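Side-chain contacts in response regulator ChrA (Corynebacterium diphtheriae, PDB 4YN8), which serves as the response regulator of a haem-sensing two-component system and probably binds DNA through a LuxR-type helix-turn-helix domain: residues R146-E149 and I150-L154; Q156-S159 and N160-A164. The protein carries 1 engineered substitution. All coordinates share one frame; numbering follows the deposited sequence.

Contact 1: residues R146-E149 and I150-L154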
loop_
_atom_site.group_PDB
_atom_site.type_symbol
_atom_site.label_atom_id
_atom_site.label_comp_id
_atom_site.label_asym_id
_atom_site.label_seq_id
_atom_site.Cartn_x
_atom_site.Cartn_y
_atom_site.Cartn_z
ATOM N N ARG A 146 3.031 32.252 -1.093
ATOM C CA ARG A 146 2.282 32.506 -2.325
ATOM C C ARG A 146 0.860 32.016 -2.206
ATOM O O ARG A 146 -0.087 32.678 -2.615
ATOM C CB ARG A 146 2.932 31.830 -3.521
ATOM C CG ARG A 146 2.142 31.950 -4.812
ATOM C CD ARG A 146 2.081 33.424 -5.253
ATOM N NE ARG A 146 3.331 33.751 -5.966
ATOM C CZ ARG A 146 3.627 34.938 -6.502
ATOM N NH1 ARG A 146 2.852 36.002 -6.289
ATOM N NH2 ARG A 146 4.747 35.076 -7.233
ATOM N N GLU A 147 0.691 30.838 -1.613
ATOM C CA GLU A 147 -0.626 30.293 -1.448
ATOM C C GLU A 147 -1.478 31.142 -0.470
ATOM O O GLU A 147 -2.677 31.361 -0.728
ATOM C CB GLU A 147 -0.537 28.833 -0.987
ATOM C CG GLU A 147 -0.143 27.836 -2.113
ATOM C CD GLU A 147 0.294 26.445 -1.602
ATOM O OE1 GLU A 147 0.761 26.284 -0.429
ATOM O OE2 GLU A 147 0.255 25.497 -2.430
ATOM N N ILE A 148 -0.866 31.631 0.601
ATOM C CA ILE A 148 -1.555 32.514 1.556
ATOM C C ILE A 148 -1.973 33.810 0.876
ATOM O O ILE A 148 -3.104 34.278 1.029
ATOM C CB ILE A 148 -0.654 32.839 2.763
ATOM C CG1 ILE A 148 -0.342 31.583 3.599
ATOM C CG2 ILE A 148 -1.253 33.980 3.589
ATOM C CD1 ILE A 148 -1.573 30.834 4.065
ATOM N N GLU A 149 -1.077 34.349 0.043
ATOM C CA GLU A 149 -1.367 35.550 -0.716
ATOM C C GLU A 149 -2.504 35.348 -1.634
ATOM O O GLU A 149 -3.402 36.205 -1.738
ATOM C CB GLU A 149 -0.134 35.935 -1.563
ATOM C CG GLU A 149 -0.250 37.249 -2.286
ATOM C CD GLU A 149 1.027 37.564 -3.091
ATOM O OE1 GLU A 149 1.698 36.612 -3.587
ATOM O OE2 GLU A 149 1.335 38.754 -3.257
ATOM N N ILE A 150 -2.547 34.208 -2.323
ATOM C CA ILE A 150 -3.682 33.949 -3.177
ATOM C C ILE A 150 -4.981 33.878 -2.379
ATOM O O ILE A 150 -6.008 34.420 -2.827
ATOM C CB ILE A 150 -3.453 32.655 -3.996
ATOM C CG1 ILE A 150 -2.441 32.955 -5.129
ATOM C CG2 ILE A 150 -4.717 32.129 -4.602
ATOM C CD1 ILE A 150 -1.946 31.714 -5.804
ATOM N N LEU A 151 -4.956 33.149 -1.270
ATOM C CA LEU A 151 -6.200 33.073 -0.423
ATOM C C LEU A 151 -6.673 34.443 0.053
ATOM O O LEU A 151 -7.902 34.738 0.011
ATOM C CB LEU A 151 -5.980 32.131 0.742
ATOM C CG LEU A 151 -5.979 30.668 0.357
ATOM C CD1 LEU A 151 -5.274 29.904 1.481
ATOM C CD2 LEU A 151 -7.391 30.142 0.128
ATOM N N GLN A 152 -5.745 35.282 0.481
ATOM C CA GLN A 152 -6.082 36.644 0.983
ATOM C C GLN A 152 -6.739 37.445 -0.132
ATOM O O GLN A 152 -7.687 38.226 0.097
ATOM C CB GLN A 152 -4.854 37.339 1.499
ATOM C CG GLN A 152 -4.389 36.733 2.806
ATOM C CD GLN A 152 -3.092 37.238 3.296
ATOM O OE1 GLN A 152 -2.196 37.610 2.515
ATOM N NE2 GLN A 152 -2.992 37.375 4.591
ATOM N N ASN A 153 -6.256 37.271 -1.363
ATOM C CA ASN A 153 -6.927 37.942 -2.492
ATOM C C ASN A 153 -8.223 37.295 -2.949
ATOM O O ASN A 153 -9.165 38.016 -3.371
ATOM C CB ASN A 153 -5.921 38.130 -3.656
ATOM C CG ASN A 153 -4.865 39.164 -3.341
ATOM O OD1 ASN A 153 -3.769 38.878 -2.837
ATOM N ND2 ASN A 153 -5.204 40.377 -3.569
ATOM N N LEU A 154 -8.330 35.975 -2.845
ATOM C CA LEU A 154 -9.592 35.299 -3.117
ATOM C C LEU A 154 -10.671 35.816 -2.142
ATOM O O LEU A 154 -11.846 35.928 -2.525
ATOM C CB LEU A 154 -9.532 33.782 -2.911
ATOM C CG LEU A 154 -9.099 32.793 -3.971
ATOM C CD1 LEU A 154 -9.248 31.380 -3.394
ATOM C CD2 LEU A 154 -9.905 32.961 -5.267
#

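Contact 2: residues Q156-S159 and N160-A164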
loop_
_atom_site.group_PDB
_atom_site.type_symbol
_atom_site.label_atom_id
_atom_site.label_comp_id
_atom_site.label_asym_id
_atom_site.label_seq_id
_atom_site.Cartn_x
_atom_site.Cartn_y
_atom_site.Cartn_z
ATOM N N GLN A 156 -11.003 38.751 -0.975
ATOM C CA GLN A 156 -11.460 40.042 -1.463
ATOM C C GLN A 156 -12.324 39.965 -2.723
ATOM O O GLN A 156 -12.729 40.983 -3.229
ATOM C CB GLN A 156 -10.275 40.961 -1.689
ATOM C CG GLN A 156 -9.520 41.274 -0.421
ATOM C CD GLN A 156 -8.159 41.842 -0.717
ATOM O OE1 GLN A 156 -8.052 42.867 -1.366
ATOM N NE2 GLN A 156 -7.115 41.167 -0.281
ATOM N N GLY A 157 -12.595 38.763 -3.200
ATOM C CA GLY A 157 -13.508 38.485 -4.276
ATOM C C GLY A 157 -12.897 38.521 -5.661
ATOM O O GLY A 157 -13.605 38.687 -6.631
ATOM N N LEU A 158 -11.586 38.346 -5.773
ATOM C CA LEU A 158 -10.948 38.461 -7.088
ATOM C C LEU A 158 -11.145 37.205 -7.893
ATOM O O LEU A 158 -11.029 36.106 -7.377
ATOM C CB LEU A 158 -9.460 38.764 -6.923
ATOM C CG LEU A 158 -9.071 40.212 -6.785
ATOM C CD1 LEU A 158 -9.576 40.861 -5.511
ATOM C CD2 LEU A 158 -7.567 40.324 -6.867
ATOM N N SER A 159 -11.396 37.361 -9.191
ATOM C CA SER A 159 -11.441 36.253 -10.147
ATOM C C SER A 159 -10.007 35.795 -10.447
ATOM O O SER A 159 -9.022 36.497 -10.125
ATOM C CB SER A 159 -12.043 36.733 -11.478
ATOM O OG SER A 159 -11.243 37.749 -12.049
ATOM N N ASN A 160 -9.891 34.665 -11.124
ATOM C CA ASN A 160 -8.578 34.174 -11.560
ATOM C C ASN A 160 -7.844 35.205 -12.400
ATOM O O ASN A 160 -6.652 35.403 -12.207
ATOM C CB ASN A 160 -8.745 32.897 -12.335
ATOM C CG ASN A 160 -9.113 31.709 -11.467
ATOM O OD1 ASN A 160 -9.233 31.757 -10.239
ATOM N ND2 ASN A 160 -9.308 30.617 -12.124
ATOM N N ARG A 161 -8.556 35.945 -13.265
ATOM C CA ARG A 161 -7.915 36.951 -14.112
ATOM C C ARG A 161 -7.429 38.112 -13.285
ATOM O O ARG A 161 -6.360 38.655 -13.513
ATOM C CB ARG A 161 -8.856 37.495 -15.206
ATOM C CG ARG A 161 -8.171 38.481 -16.166
ATOM C CD ARG A 161 -9.122 39.274 -17.101
ATOM N NE ARG A 161 -10.216 39.976 -16.386
ATOM C CZ ARG A 161 -10.068 40.969 -15.488
ATOM N NH1 ARG A 161 -8.859 41.438 -15.128
ATOM N NH2 ARG A 161 -11.153 41.498 -14.927
ATOM N N GLN A 162 -8.224 38.515 -12.304
ATOM C CA GLN A 162 -7.821 39.604 -11.463
ATOM C C GLN A 162 -6.614 39.258 -10.600
ATOM O O GLN A 162 -5.764 40.120 -10.318
ATOM C CB GLN A 162 -9.007 40.028 -10.577
ATOM C CG GLN A 162 -10.039 40.843 -11.352
ATOM C CD GLN A 162 -11.294 41.067 -10.552
ATOM O OE1 GLN A 162 -11.799 40.166 -9.897
ATOM N NE2 GLN A 162 -11.836 42.241 -10.665
ATOM N N LEU A 163 -6.572 38.010 -10.149
ATOM C CA LEU A 163 -5.472 37.499 -9.355
ATOM C C LEU A 163 -4.221 37.522 -10.183
ATOM O O LEU A 163 -3.202 37.934 -9.708
ATOM C CB LEU A 163 -5.718 36.054 -8.892
ATOM C CG LEU A 163 -6.741 35.842 -7.776
ATOM C CD1 LEU A 163 -7.065 34.383 -7.524
ATOM C CD2 LEU A 163 -6.213 36.489 -6.523
ATOM N N ALA A 164 -4.319 37.063 -11.424
ATOM C CA ALA A 164 -3.166 37.043 -12.325
ATOM C C ALA A 164 -2.618 38.432 -12.517
ATOM O O ALA A 164 -1.400 38.652 -12.449
ATOM C CB ALA A 164 -3.569 36.419 -13.652
#

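Contact 1: residues R146-E149 and I150-L154
Four successive i to i+4 backbone bonds join R146-E149 to I150-L154: the amides of I150, L151, Q152 and N153 reach back to the carbonyls of R146, E147, I148 and E149. The straightest runs from L151 N to E147 O, 2.9 Å with an N-H...O angle of 167°. A salt bridge lies on the outside of the first turn, where R146 NH1 meets E149 OE1 at 3.0 Å. As a hydrogen bond it is weak, for the N-H...O angle is just 129°. The torsions bring the charges together: R146 bends at chi2 and chi3, while E149 runs extended with CG anti to its backbone N (chi1 -174°).

In the packing, the I148 CG2 methyl lies against the Q152 amide, 3.8 Å from CD, and the two side chains cross at a slant; the far end of that amide is held by the C-terminal carboxylate of I203. R146 CG passes I150 CD1 at 4.2 Å. E147 OE2 is hydrogen-bonded to H180 ND1 on helix 171-185, and E147 OE1 to S144 N just before its own helix. I150 packs on H177 and L178, and L151 on L143 and I203. The i to i+4 ladder is that of an amphipathic alpha-helix with its inner side turned to helices 160-167 and 171-185, here the first helix of the LuxR-type helix-turn-helix domain.

Contact 2: residues Q156-S159 and N160-A164
A capping box opens helix 160-167: S159 is the N-cap, and it and Q162 exchange bonds across the first turn. Q162 N donates to S159 OG at 3.1 Å, while the Q162 side chain answers by taking the S159 backbone N-H on OE1 at 2.9 Å. The second bond is nearly linear, 170° at the hydrogen, and lies in the plane of the amide, on a lone pair of OE1. S159 OG sits between its own N and carbonyl carbon (chi1 62°), which turns it toward the helix, and it also makes a weak bond of 3.3 Å to Q162 OE1. S159 O accepts from L163 N, the first i to i+4 bond of the helix.

Beside the capping box, L158 lays its CG against Q162 CB at 3.8 Å, and its CB reaches L163 CD2 at 4.0 Å. Just upstream, G157 has positive phi and ends the preceding helix in a Schellman motif. N160 sends OD1 to R190 on helix 190-199. The chemistry implies that a first-turn amide of the helix and the N-H of its cap residue are both satisfied by side chains, with L158 and L163 in apolar contact alongside.

Contact 1 comes first along the chain, on helix 145-155, and contact 2 follows it over the turn that leads into helix 160-167. Neither encloses the other: they stand in series, their centres about 10 Å apart; contact 1 closes successive i to i+4 turns within one helix, contact 2 the first turn of the next. The two meet where the helices pack, N153 CB lying against L163 CD2 and the L154 side chain touching L163, while L158 reaches back to the N153 carbonyl. The pair thus joins the first two helices of the LuxR-type domain, and helix 171-185 covers side chains from both, including I150 and L163.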